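PDB 1Q1R: putidaredoxin reductase from Pseudomonas putida, which probably passes electrons from NADH through its bound FAD to the iron-sulphur protein putidaredoxin, which supplies the cytochrome P450cam monooxygenase. Local coordinates for residues G16-F21 against E307-I312; V282-R287 against R298-P303. One frame throughout, in Å; residues are numbered along the deposited sequence.

Contact 1: residues G16-F21 against E307-I312; sequences GVEVAF and EQARKI
Glu18 and Val19 on helix 14-25 close around the methyl of Ala309 on helix 302-316, a compact example of how a small residue lets two helices come near each other. The axes of the two segments approach to 8.2 Å and run in broadly the same direction, 32° apart, and Val19 CA lies 4.8 Å from Ala309 CA. Glu18 shows the division of labour along a single chain. Its CB rests against Ala309 CB at 3.5 Å, and CG touches the same methyl, so the aliphatic base of the acid serves as apolar surface. With CG anti to the backbone N (chi1 -172°) and a bend at chi2, the chain then turns off the methyl and carries its carboxylate toward Arg310. There OE2 meets Arg310 NE in a long salt bridge of 3.7 Å, approaching the edge of the guanidinium near its plane, while the two flat groups stand almost perpendicular; OE1 makes a weak, long ion pair with Arg65. On the buried side, Val19 CG2 packs on Ala309 CB at 3.7 Å and the other branch, CG1, reaches Ile312 CG2 at 4.1 Å. Val19 also touches Ile9 of strand 6-10. Helix 14-25 follows the glycine-rich turn of a Rossmann-type FAD-binding fold, consistent with a GxGxxG motif that includes Gly16; the contact packs helix 302-316 beside it.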
ATOM      1  N   GLY A  16       8.087  -9.165  -4.861  1.00 23.67           N
ATOM      2  CA  GLY A  16       9.144 -10.105  -5.196  1.00 23.86           C
ATOM      3  C   GLY A  16       8.674 -11.535  -5.363  1.00 23.73           C
ATOM      4  O   GLY A  16       9.021 -12.200  -6.341  1.00 24.68           O
ATOM      5  N   VAL A  17       7.886 -12.016  -4.406  1.00 23.99           N
ATOM      6  CA  VAL A  17       7.371 -13.381  -4.440  1.00 24.31           C
ATOM      7  C   VAL A  17       6.488 -13.637  -5.664  1.00 25.07           C
ATOM      8  O   VAL A  17       6.559 -14.708  -6.271  1.00 23.95           O
ATOM      9  CB  VAL A  17       6.573 -13.700  -3.143  1.00 24.36           C
ATOM     10  CG1 VAL A  17       5.843 -15.024  -3.278  1.00 23.29           C
ATOM     11  CG2 VAL A  17       7.530 -13.748  -1.947  1.00 23.35           C
ATOM     12  N   GLU A  18       5.657 -12.656  -6.019  1.00 25.18           N
ATOM     13  CA  GLU A  18       4.768 -12.791  -7.175  1.00 26.51           C
ATOM     14  C   GLU A  18       5.597 -12.862  -8.468  1.00 26.40           C
ATOM     15  O   GLU A  18       5.233 -13.554  -9.416  1.00 25.59           O
ATOM     16  CB  GLU A  18       3.799 -11.609  -7.224  1.00 27.80           C
ATOM     17  CG  GLU A  18       2.704 -11.720  -8.276  1.00 31.54           C
ATOM     18  CD  GLU A  18       1.893 -12.998  -8.153  1.00 33.64           C
ATOM     19  OE1 GLU A  18       1.541 -13.389  -7.016  1.00 33.80           O
ATOM     20  OE2 GLU A  18       1.604 -13.612  -9.203  1.00 37.24           O
ATOM     21  N   VAL A  19       6.713 -12.144  -8.504  1.00 26.17           N
ATOM     22  CA  VAL A  19       7.581 -12.178  -9.678  1.00 27.16           C
ATOM     23  C   VAL A  19       8.166 -13.587  -9.770  1.00 28.04           C
ATOM     24  O   VAL A  19       8.139 -14.223 -10.827  1.00 28.10           O
ATOM     25  CB  VAL A  19       8.733 -11.150  -9.563  1.00 26.05           C
ATOM     26  CG1 VAL A  19       9.811 -11.443 -10.605  1.00 26.50           C
ATOM     27  CG2 VAL A  19       8.194  -9.743  -9.759  1.00 25.59           C
ATOM     28  N   ALA A  20       8.673 -14.076  -8.643  1.00 28.44           N
ATOM     29  CA  ALA A  20       9.273 -15.404  -8.576  1.00 29.32           C
ATOM     30  C   ALA A  20       8.336 -16.505  -9.078  1.00 30.05           C
ATOM     31  O   ALA A  20       8.679 -17.246 -10.004  1.00 30.27           O
ATOM     32  CB  ALA A  20       9.714 -15.702  -7.141  1.00 28.67           C
ATOM     33  N   PHE A  21       7.159 -16.619  -8.468  1.00 30.34           N
ATOM     34  CA  PHE A  21       6.208 -17.646  -8.876  1.00 31.08           C
ATOM     35  C   PHE A  21       5.593 -17.375 -10.242  1.00 32.39           C
ATOM     36  O   PHE A  21       5.265 -18.310 -10.971  1.00 32.59           O
ATOM     37  CB  PHE A  21       5.109 -17.819  -7.823  1.00 30.98           C
ATOM     38  CG  PHE A  21       5.569 -18.543  -6.589  1.00 31.01           C
ATOM     39  CD1 PHE A  21       6.169 -17.853  -5.543  1.00 31.13           C
ATOM     40  CD2 PHE A  21       5.454 -19.926  -6.499  1.00 31.33           C
ATOM     41  CE1 PHE A  21       6.649 -18.530  -4.427  1.00 30.54           C
ATOM     42  CE2 PHE A  21       5.932 -20.611  -5.388  1.00 31.15           C
ATOM     43  CZ  PHE A  21       6.531 -19.913  -4.351  1.00 31.98           C
ATOM     44  N   GLU A 307      -0.115  -6.568 -10.558  1.00 25.65           N
ATOM     45  CA  GLU A 307      -0.068  -6.158 -11.958  1.00 27.38           C
ATOM     46  C   GLU A 307       1.373  -6.018 -12.444  1.00 27.02           C
ATOM     47  O   GLU A 307       1.751  -6.602 -13.461  1.00 26.71           O
ATOM     48  CB  GLU A 307      -0.823  -4.837 -12.145  1.00 28.31           C
ATOM     49  CG  GLU A 307      -0.691  -4.232 -13.541  1.00 31.74           C
ATOM     50  CD  GLU A 307      -1.542  -2.989 -13.733  1.00 32.44           C
ATOM     51  OE1 GLU A 307      -1.638  -2.173 -12.793  1.00 34.27           O
ATOM     52  OE2 GLU A 307      -2.106  -2.817 -14.832  1.00 34.55           O
ATOM     53  N   GLN A 308       2.181  -5.260 -11.707  1.00 27.16           N
ATOM     54  CA  GLN A 308       3.575  -5.062 -12.087  1.00 27.69           C
ATOM     55  C   GLN A 308       4.377  -6.361 -12.072  1.00 28.02           C
ATOM     56  O   GLN A 308       5.189  -6.607 -12.964  1.00 28.11           O
ATOM     57  CB  GLN A 308       4.238  -4.024 -11.172  1.00 27.81           C
ATOM     58  CG  GLN A 308       3.687  -2.622 -11.358  1.00 26.84           C
ATOM     59  CD  GLN A 308       4.510  -1.547 -10.662  1.00 27.71           C
ATOM     60  OE1 GLN A 308       4.141  -0.373 -10.671  1.00 29.22           O
ATOM     61  NE2 GLN A 308       5.630  -1.940 -10.063  1.00 26.09           N
ATOM     62  N   ALA A 309       4.145  -7.197 -11.067  1.00 28.14           N
ATOM     63  CA  ALA A 309       4.864  -8.463 -10.963  1.00 28.67           C
ATOM     64  C   ALA A 309       4.509  -9.397 -12.120  1.00 29.47           C
ATOM     65  O   ALA A 309       5.361 -10.124 -12.632  1.00 29.31           O
ATOM     66  CB  ALA A 309       4.550  -9.135  -9.626  1.00 26.96           C
ATOM     67  N   ARG A 310       3.248  -9.381 -12.529  1.00 30.52           N
ATOM     68  CA  ARG A 310       2.815 -10.229 -13.629  1.00 32.74           C
ATOM     69  C   ARG A 310       3.377  -9.734 -14.963  1.00 32.84           C
ATOM     70  O   ARG A 310       3.691 -10.532 -15.846  1.00 32.87           O
ATOM     71  CB  ARG A 310       1.284 -10.299 -13.657  1.00 33.82           C
ATOM     72  CG  ARG A 310       0.753 -11.258 -12.601  1.00 36.32           C
ATOM     73  CD  ARG A 310      -0.674 -10.980 -12.164  1.00 38.17           C
ATOM     74  NE  ARG A 310      -1.046 -11.872 -11.065  1.00 39.91           N
ATOM     75  CZ  ARG A 310      -2.167 -11.777 -10.358  1.00 40.45           C
ATOM     76  NH1 ARG A 310      -3.049 -10.821 -10.628  1.00 40.96           N
ATOM     77  NH2 ARG A 310      -2.407 -12.640  -9.377  1.00 40.32           N
ATOM     78  N   LYS A 311       3.524  -8.420 -15.092  1.00 33.16           N
ATOM     79  CA  LYS A 311       4.057  -7.827 -16.309  1.00 34.76           C
ATOM     80  C   LYS A 311       5.527  -8.215 -16.472  1.00 35.46           C
ATOM     81  O   LYS A 311       5.970  -8.552 -17.573  1.00 35.96           O
ATOM     82  CB  LYS A 311       3.914  -6.304 -16.254  1.00 35.02           C
ATOM     83  CG  LYS A 311       4.356  -5.582 -17.520  1.00 35.20           C
ATOM     84  CD  LYS A 311       4.093  -4.090 -17.412  1.00 34.80           C
ATOM     85  CE  LYS A 311       4.528  -3.351 -18.674  1.00 35.23           C
ATOM     86  NZ  LYS A 311       4.253  -1.884 -18.590  1.00 34.84           N
ATOM     87  N   ILE A 312       6.275  -8.173 -15.371  1.00 35.10           N
ATOM     88  CA  ILE A 312       7.688  -8.536 -15.395  1.00 34.93           C
ATOM     89  C   ILE A 312       7.855  -9.997 -15.799  1.00 35.42           C
ATOM     90  O   ILE A 312       8.685 -10.326 -16.646  1.00 34.78           O
ATOM     91  CB  ILE A 312       8.351  -8.322 -14.013  1.00 34.83           C
ATOM     92  CG1 ILE A 312       8.550  -6.825 -13.762  1.00 34.39           C
ATOM     93  CG2 ILE A 312       9.676  -9.077 -13.943  1.00 34.51           C
ATOM     94  CD1 ILE A 312       9.273  -6.502 -12.469  1.00 33.79           C
TER

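Contact 2: residues V282-R287 against R298-P303; sequences VGDCAR and RIESVP. With FAD (flavin-adenine dinucleotide), chain C.
The FAD site of the glutathione reductase fold is built in part from the segment 282-287, a turn leading into strand 286-290, and the segment 298-303, where Arg298 of one binds Asp284 of the other. Arg298 NH1 donates to Asp284 O at 2.9 Å, the oxygen lying near the guanidinium plane, and the same nitrogen forms a salt bridge with Glu300 OE2 at 2.7 Å, on that oxygen's anti lone pair. CD lies 3.1 Å from Asp284 O, and the bend at chi3 (62°) swings the guanidinium round so that NH1 meets the same oxygen. Arg287 crosses it at about a right angle, one guanidinium face over Arg298 CB; Asn264 O accepts from NE of both arginines. A lysine in place of Arg298 would probably be unable to keep all these bonds at once, leaving Asp284 O or Glu300 without its mate. Asp284 N donates to FAD O2P at 3.0 Å in a nearly straight bond, and Asp284 OD1 accepts from the ribityl O3' at 2.6 Å, while OD2 pairs with Arg134. Gly283 lies against the phosphate, where a side chain would clash with O2P. Val302 N donates to FAD O2 at 2.8 Å. Phosphate, ribityl chain and flavin are thus each gripped, and the amide at the helix start would probably stabilise negative charge on the O2 side of a reduced flavin.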
ATOM      1  N   VAL A 282       9.966  -3.200  -9.141  1.00 26.13           N
ATOM      2  CA  VAL A 282       8.558  -3.587  -9.056  1.00 24.70           C
ATOM      3  C   VAL A 282       7.965  -3.357  -7.664  1.00 24.54           C
ATOM      4  O   VAL A 282       8.665  -3.479  -6.657  1.00 24.74           O
ATOM      5  CB  VAL A 282       8.413  -5.086  -9.421  1.00 23.52           C
ATOM      6  CG1 VAL A 282       9.200  -5.931  -8.434  1.00 23.88           C
ATOM      7  CG2 VAL A 282       6.955  -5.506  -9.442  1.00 23.28           C
ATOM      8  N   GLY A 283       6.675  -3.023  -7.615  1.00 23.79           N
ATOM      9  CA  GLY A 283       6.003  -2.817  -6.342  1.00 22.14           C
ATOM     10  C   GLY A 283       6.032  -1.414  -5.773  1.00 22.43           C
ATOM     11  O   GLY A 283       6.124  -0.433  -6.507  1.00 23.10           O
ATOM     12  N   ASP A 284       5.942  -1.327  -4.447  1.00 22.45           N
ATOM     13  CA  ASP A 284       5.947  -0.054  -3.734  1.00 23.19           C
ATOM     14  C   ASP A 284       7.145   0.836  -4.072  1.00 23.13           C
ATOM     15  O   ASP A 284       7.054   2.054  -3.986  1.00 23.13           O
ATOM     16  CB  ASP A 284       5.950  -0.291  -2.217  1.00 23.32           C
ATOM     17  CG  ASP A 284       4.632  -0.840  -1.692  1.00 23.69           C
ATOM     18  OD1 ASP A 284       3.775  -1.258  -2.499  1.00 23.77           O
ATOM     19  OD2 ASP A 284       4.459  -0.857  -0.455  1.00 24.64           O
ATOM     20  N   CYS A 285       8.264   0.225  -4.445  1.00 24.79           N
ATOM     21  CA  CYS A 285       9.480   0.982  -4.738  1.00 25.93           C
ATOM     22  C   CYS A 285       9.587   1.528  -6.151  1.00 27.22           C
ATOM     23  O   CYS A 285      10.491   2.314  -6.441  1.00 27.31           O
ATOM     24  CB  CYS A 285      10.713   0.115  -4.478  1.00 25.08           C
ATOM     25  SG  CYS A 285      11.073  -1.089  -5.787  1.00 24.63           S
ATOM     26  N   ALA A 286       8.673   1.128  -7.028  1.00 27.97           N
ATOM     27  CA  ALA A 286       8.743   1.546  -8.423  1.00 29.17           C
ATOM     28  C   ALA A 286       7.958   2.779  -8.844  1.00 29.93           C
ATOM     29  O   ALA A 286       6.752   2.883  -8.611  1.00 29.89           O
ATOM     30  CB  ALA A 286       8.359   0.368  -9.320  1.00 28.50           C
ATOM     31  N   ARG A 287       8.663   3.722  -9.464  1.00 30.58           N
ATOM     32  CA  ARG A 287       8.028   4.923  -9.987  1.00 31.50           C
ATOM     33  C   ARG A 287       7.948   4.677 -11.488  1.00 31.05           C
ATOM     34  O   ARG A 287       8.967   4.534 -12.160  1.00 31.25           O
ATOM     35  CB  ARG A 287       8.859   6.176  -9.703  1.00 32.76           C
ATOM     36  CG  ARG A 287       8.283   7.429 -10.370  1.00 34.30           C
ATOM     37  CD  ARG A 287       8.804   8.687  -9.724  1.00 34.69           C
ATOM     38  NE  ARG A 287       8.345   8.789  -8.343  1.00 37.13           N
ATOM     39  CZ  ARG A 287       7.108   9.116  -7.987  1.00 37.13           C
ATOM     40  NH1 ARG A 287       6.197   9.383  -8.912  1.00 38.94           N
ATOM     41  NH2 ARG A 287       6.782   9.176  -6.704  1.00 37.58           N
ATOM     42  N   ARG A 298       4.039   6.522  -8.288  1.00 29.72           N
ATOM     43  CA  ARG A 298       4.568   5.392  -7.526  1.00 28.12           C
ATOM     44  C   ARG A 298       3.378   4.943  -6.682  1.00 27.32           C
ATOM     45  O   ARG A 298       2.851   5.711  -5.879  1.00 26.51           O
ATOM     46  CB  ARG A 298       5.740   5.796  -6.618  1.00 27.93           C
ATOM     47  CG  ARG A 298       6.334   4.588  -5.855  1.00 28.51           C
ATOM     48  CD  ARG A 298       7.641   4.918  -5.147  1.00 27.82           C
ATOM     49  NE  ARG A 298       7.456   5.942  -4.127  1.00 28.31           N
ATOM     50  CZ  ARG A 298       6.829   5.742  -2.974  1.00 28.60           C
ATOM     51  NH1 ARG A 298       6.327   4.547  -2.688  1.00 28.70           N
ATOM     52  NH2 ARG A 298       6.689   6.742  -2.118  1.00 28.74           N
ATOM     53  N   ILE A 299       2.946   3.705  -6.867  1.00 26.10           N
ATOM     54  CA  ILE A 299       1.780   3.223  -6.142  1.00 25.55           C
ATOM     55  C   ILE A 299       2.088   2.157  -5.105  1.00 24.82           C
ATOM     56  O   ILE A 299       2.846   1.226  -5.358  1.00 25.32           O
ATOM     57  CB  ILE A 299       0.719   2.689  -7.137  1.00 25.92           C
ATOM     58  CG1 ILE A 299       0.328   3.810  -8.105  1.00 26.39           C
ATOM     59  CG2 ILE A 299      -0.512   2.180  -6.387  1.00 25.74           C
ATOM     60  CD1 ILE A 299      -0.785   3.446  -9.051  1.00 26.93           C
ATOM     61  N   GLU A 300       1.480   2.306  -3.934  1.00 24.04           N
ATOM     62  CA  GLU A 300       1.661   1.368  -2.834  1.00 23.11           C
ATOM     63  C   GLU A 300       0.364   0.588  -2.626  1.00 22.25           C
ATOM     64  O   GLU A 300      -0.487   1.002  -1.847  1.00 22.51           O
ATOM     65  CB  GLU A 300       2.019   2.137  -1.550  1.00 23.98           C
ATOM     66  CG  GLU A 300       3.397   2.802  -1.578  1.00 25.02           C
ATOM     67  CD  GLU A 300       3.561   3.892  -0.516  1.00 26.33           C
ATOM     68  OE1 GLU A 300       2.750   3.951   0.433  1.00 26.08           O
ATOM     69  OE2 GLU A 300       4.515   4.687  -0.630  1.00 25.71           O
ATOM     70  N   SER A 301       0.205  -0.533  -3.328  1.00 20.57           N
ATOM     71  CA  SER A 301      -1.005  -1.335  -3.175  1.00 19.98           C
ATOM     72  C   SER A 301      -0.780  -2.773  -3.614  1.00 20.09           C
ATOM     73  O   SER A 301       0.174  -3.081  -4.334  1.00 20.61           O
ATOM     74  CB  SER A 301      -2.152  -0.753  -4.013  1.00 20.89           C
ATOM     75  OG  SER A 301      -2.034  -1.162  -5.371  1.00 20.63           O
ATOM     76  N   VAL A 302      -1.672  -3.656  -3.184  1.00 19.65           N
ATOM     77  CA  VAL A 302      -1.579  -5.055  -3.564  1.00 19.68           C
ATOM     78  C   VAL A 302      -1.855  -5.188  -5.061  1.00 19.81           C
ATOM     79  O   VAL A 302      -1.082  -5.810  -5.788  1.00 19.26           O
ATOM     80  CB  VAL A 302      -2.585  -5.921  -2.768  1.00 19.51           C
ATOM     81  CG1 VAL A 302      -2.761  -7.282  -3.444  1.00 20.03           C
ATOM     82  CG2 VAL A 302      -2.082  -6.109  -1.339  1.00 19.25           C
ATOM     83  N   PRO A 303      -2.952  -4.590  -5.548  1.00 20.53           N
ATOM     84  CA  PRO A 303      -3.229  -4.712  -6.985  1.00 21.41           C
ATOM     85  C   PRO A 303      -2.057  -4.230  -7.839  1.00 21.57           C
ATOM     86  O   PRO A 303      -1.719  -4.849  -8.850  1.00 21.55           O
ATOM     87  CB  PRO A 303      -4.482  -3.857  -7.169  1.00 21.13           C
ATOM     88  CG  PRO A 303      -5.190  -4.036  -5.843  1.00 21.90           C
ATOM     89  CD  PRO A 303      -4.041  -3.869  -4.864  1.00 19.54           C
TER
HETATM   90  PA  FAD C 749       7.408  -4.796   0.789  1.00 22.85           P
HETATM   91  O1A FAD C 749       7.964  -3.699   1.617  1.00 21.51           O
HETATM   92  O2A FAD C 749       6.225  -5.532   1.291  1.00 23.56           O
HETATM   93  O5B FAD C 749       8.560  -5.866   0.481  1.00 22.88           O
HETATM   94  C5B FAD C 749       9.914  -5.469   0.236  1.00 24.60           C
HETATM   95  C4B FAD C 749      10.854  -6.412   1.009  1.00 25.32           C
HETATM   96  O4B FAD C 749      12.225  -6.290   0.486  1.00 24.74           O
HETATM   97  C3B FAD C 749      10.933  -6.015   2.491  1.00 25.39           C
HETATM   98  O3B FAD C 749      11.024  -7.202   3.291  1.00 25.67           O
HETATM   99  C2B FAD C 749      12.234  -5.256   2.573  1.00 25.76           C
HETATM  100  O2B FAD C 749      12.779  -5.344   3.893  1.00 26.90           O
HETATM  101  C1B FAD C 749      13.100  -6.041   1.608  1.00 25.83           C
HETATM  102  N9A FAD C 749      14.356  -5.347   1.212  1.00 27.11           N
HETATM  103  C8A FAD C 749      14.498  -4.047   0.896  1.00 27.77           C
HETATM  104  N7A FAD C 749      15.785  -3.804   0.619  1.00 28.81           N
HETATM  105  C5A FAD C 749      16.454  -4.945   0.756  1.00 28.55           C
HETATM  106  C6A FAD C 749      17.796  -5.302   0.607  1.00 29.91           C
HETATM  107  N6A FAD C 749      18.701  -4.387   0.267  1.00 29.37           N
HETATM  108  N1A FAD C 749      18.169  -6.588   0.824  1.00 29.68           N
HETATM  109  C2A FAD C 749      17.270  -7.517   1.179  1.00 29.78           C
HETATM  110  N3A FAD C 749      15.978  -7.193   1.329  1.00 27.80           N
HETATM  111  C4A FAD C 749      15.551  -5.923   1.125  1.00 27.75           C
HETATM  112  N1  FAD C 749      -2.619  -2.679  -0.074  1.00 21.11           N
HETATM  113  C2  FAD C 749      -3.897  -2.858  -0.618  1.00 21.86           C
HETATM  114  O2  FAD C 749      -4.051  -2.856  -1.838  1.00 25.16           O
HETATM  115  N3  FAD C 749      -4.993  -3.054   0.242  1.00 19.74           N
HETATM  116  C4  FAD C 749      -4.801  -3.073   1.643  1.00 20.01           C
HETATM  117  O4  FAD C 749      -5.761  -3.289   2.380  1.00 19.62           O
HETATM  118  C4X FAD C 749      -3.519  -2.889   2.186  1.00 19.58           C
HETATM  119  N5  FAD C 749      -3.314  -2.959   3.533  1.00 18.41           N
HETATM  120  C5X FAD C 749      -2.071  -2.857   4.088  1.00 18.89           C
HETATM  121  C6  FAD C 749      -1.902  -2.964   5.484  1.00 17.76           C
HETATM  122  C7  FAD C 749      -0.612  -2.884   6.056  1.00 17.37           C
HETATM  123  C7M FAD C 749      -0.459  -2.968   7.587  1.00 17.13           C
HETATM  124  C8  FAD C 749       0.520  -2.704   5.221  1.00 16.67           C
HETATM  125  C8M FAD C 749       1.941  -2.639   5.803  1.00 16.73           C
HETATM  126  C9  FAD C 749       0.350  -2.597   3.829  1.00 17.47           C
HETATM  127  C9A FAD C 749      -0.940  -2.671   3.259  1.00 17.80           C
HETATM  128  N10 FAD C 749      -1.129  -2.581   1.853  1.00 20.28           N
HETATM  129  C10 FAD C 749      -2.429  -2.697   1.319  1.00 19.12           C
HETATM  130  C1' FAD C 749       0.035  -2.352   0.944  1.00 20.18           C
HETATM  131  C2' FAD C 749       0.454  -3.657   0.262  1.00 20.72           C
HETATM  132  O2' FAD C 749       0.571  -4.684   1.251  1.00 21.17           O
HETATM  133  C3' FAD C 749       1.790  -3.487  -0.484  1.00 20.70           C
HETATM  134  O3' FAD C 749       1.681  -2.385  -1.394  1.00 21.65           O
HETATM  135  C4' FAD C 749       2.147  -4.763  -1.257  1.00 21.09           C
HETATM  136  O4' FAD C 749       2.247  -5.861  -0.347  1.00 21.15           O
HETATM  137  C5' FAD C 749       3.477  -4.630  -2.018  1.00 21.79           C
HETATM  138  O5' FAD C 749       4.612  -4.607  -1.136  1.00 20.68           O
HETATM  139  P   FAD C 749       6.090  -4.779  -1.769  1.00 20.36           P
HETATM  140  O1P FAD C 749       6.359  -6.224  -1.923  1.00 18.93           O
HETATM  141  O2P FAD C 749       6.165  -3.927  -2.976  1.00 20.08           O
HETATM  142  O3P FAD C 749       7.073  -4.130  -0.652  1.00 22.24           O
HETATM  143  O   HOH W   1       4.552   1.666  -7.911  1.00 25.27           O
HETATM  144  O   HOH W   2       2.781  -1.934  -5.052  1.00 22.94           O

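In the fold
Helix 302-316 is the common element: its first turn belongs to contact 2 and a later stretch to contact 1, and the contact centres lie 12 Å apart. Along the chain the order is 16-21, 282-287, 298-303, 307-312, so both halves of contact 2 fall between the two halves of contact 1. The pair also touch directly, Ile312 CD1 lying 3.5 Å from Val282 CB. Val282 follows strand 279-281, an outermost strand of the parallel sheet whose middle strand, 6-10, precedes helix 14-25. Residues from the two ends of a long sequence range thereby come together in one FAD-binding domain, with contact 2 touching the cofactor and contact 1 set farther off, the Glu18 side chain about 8 Å from the FAD.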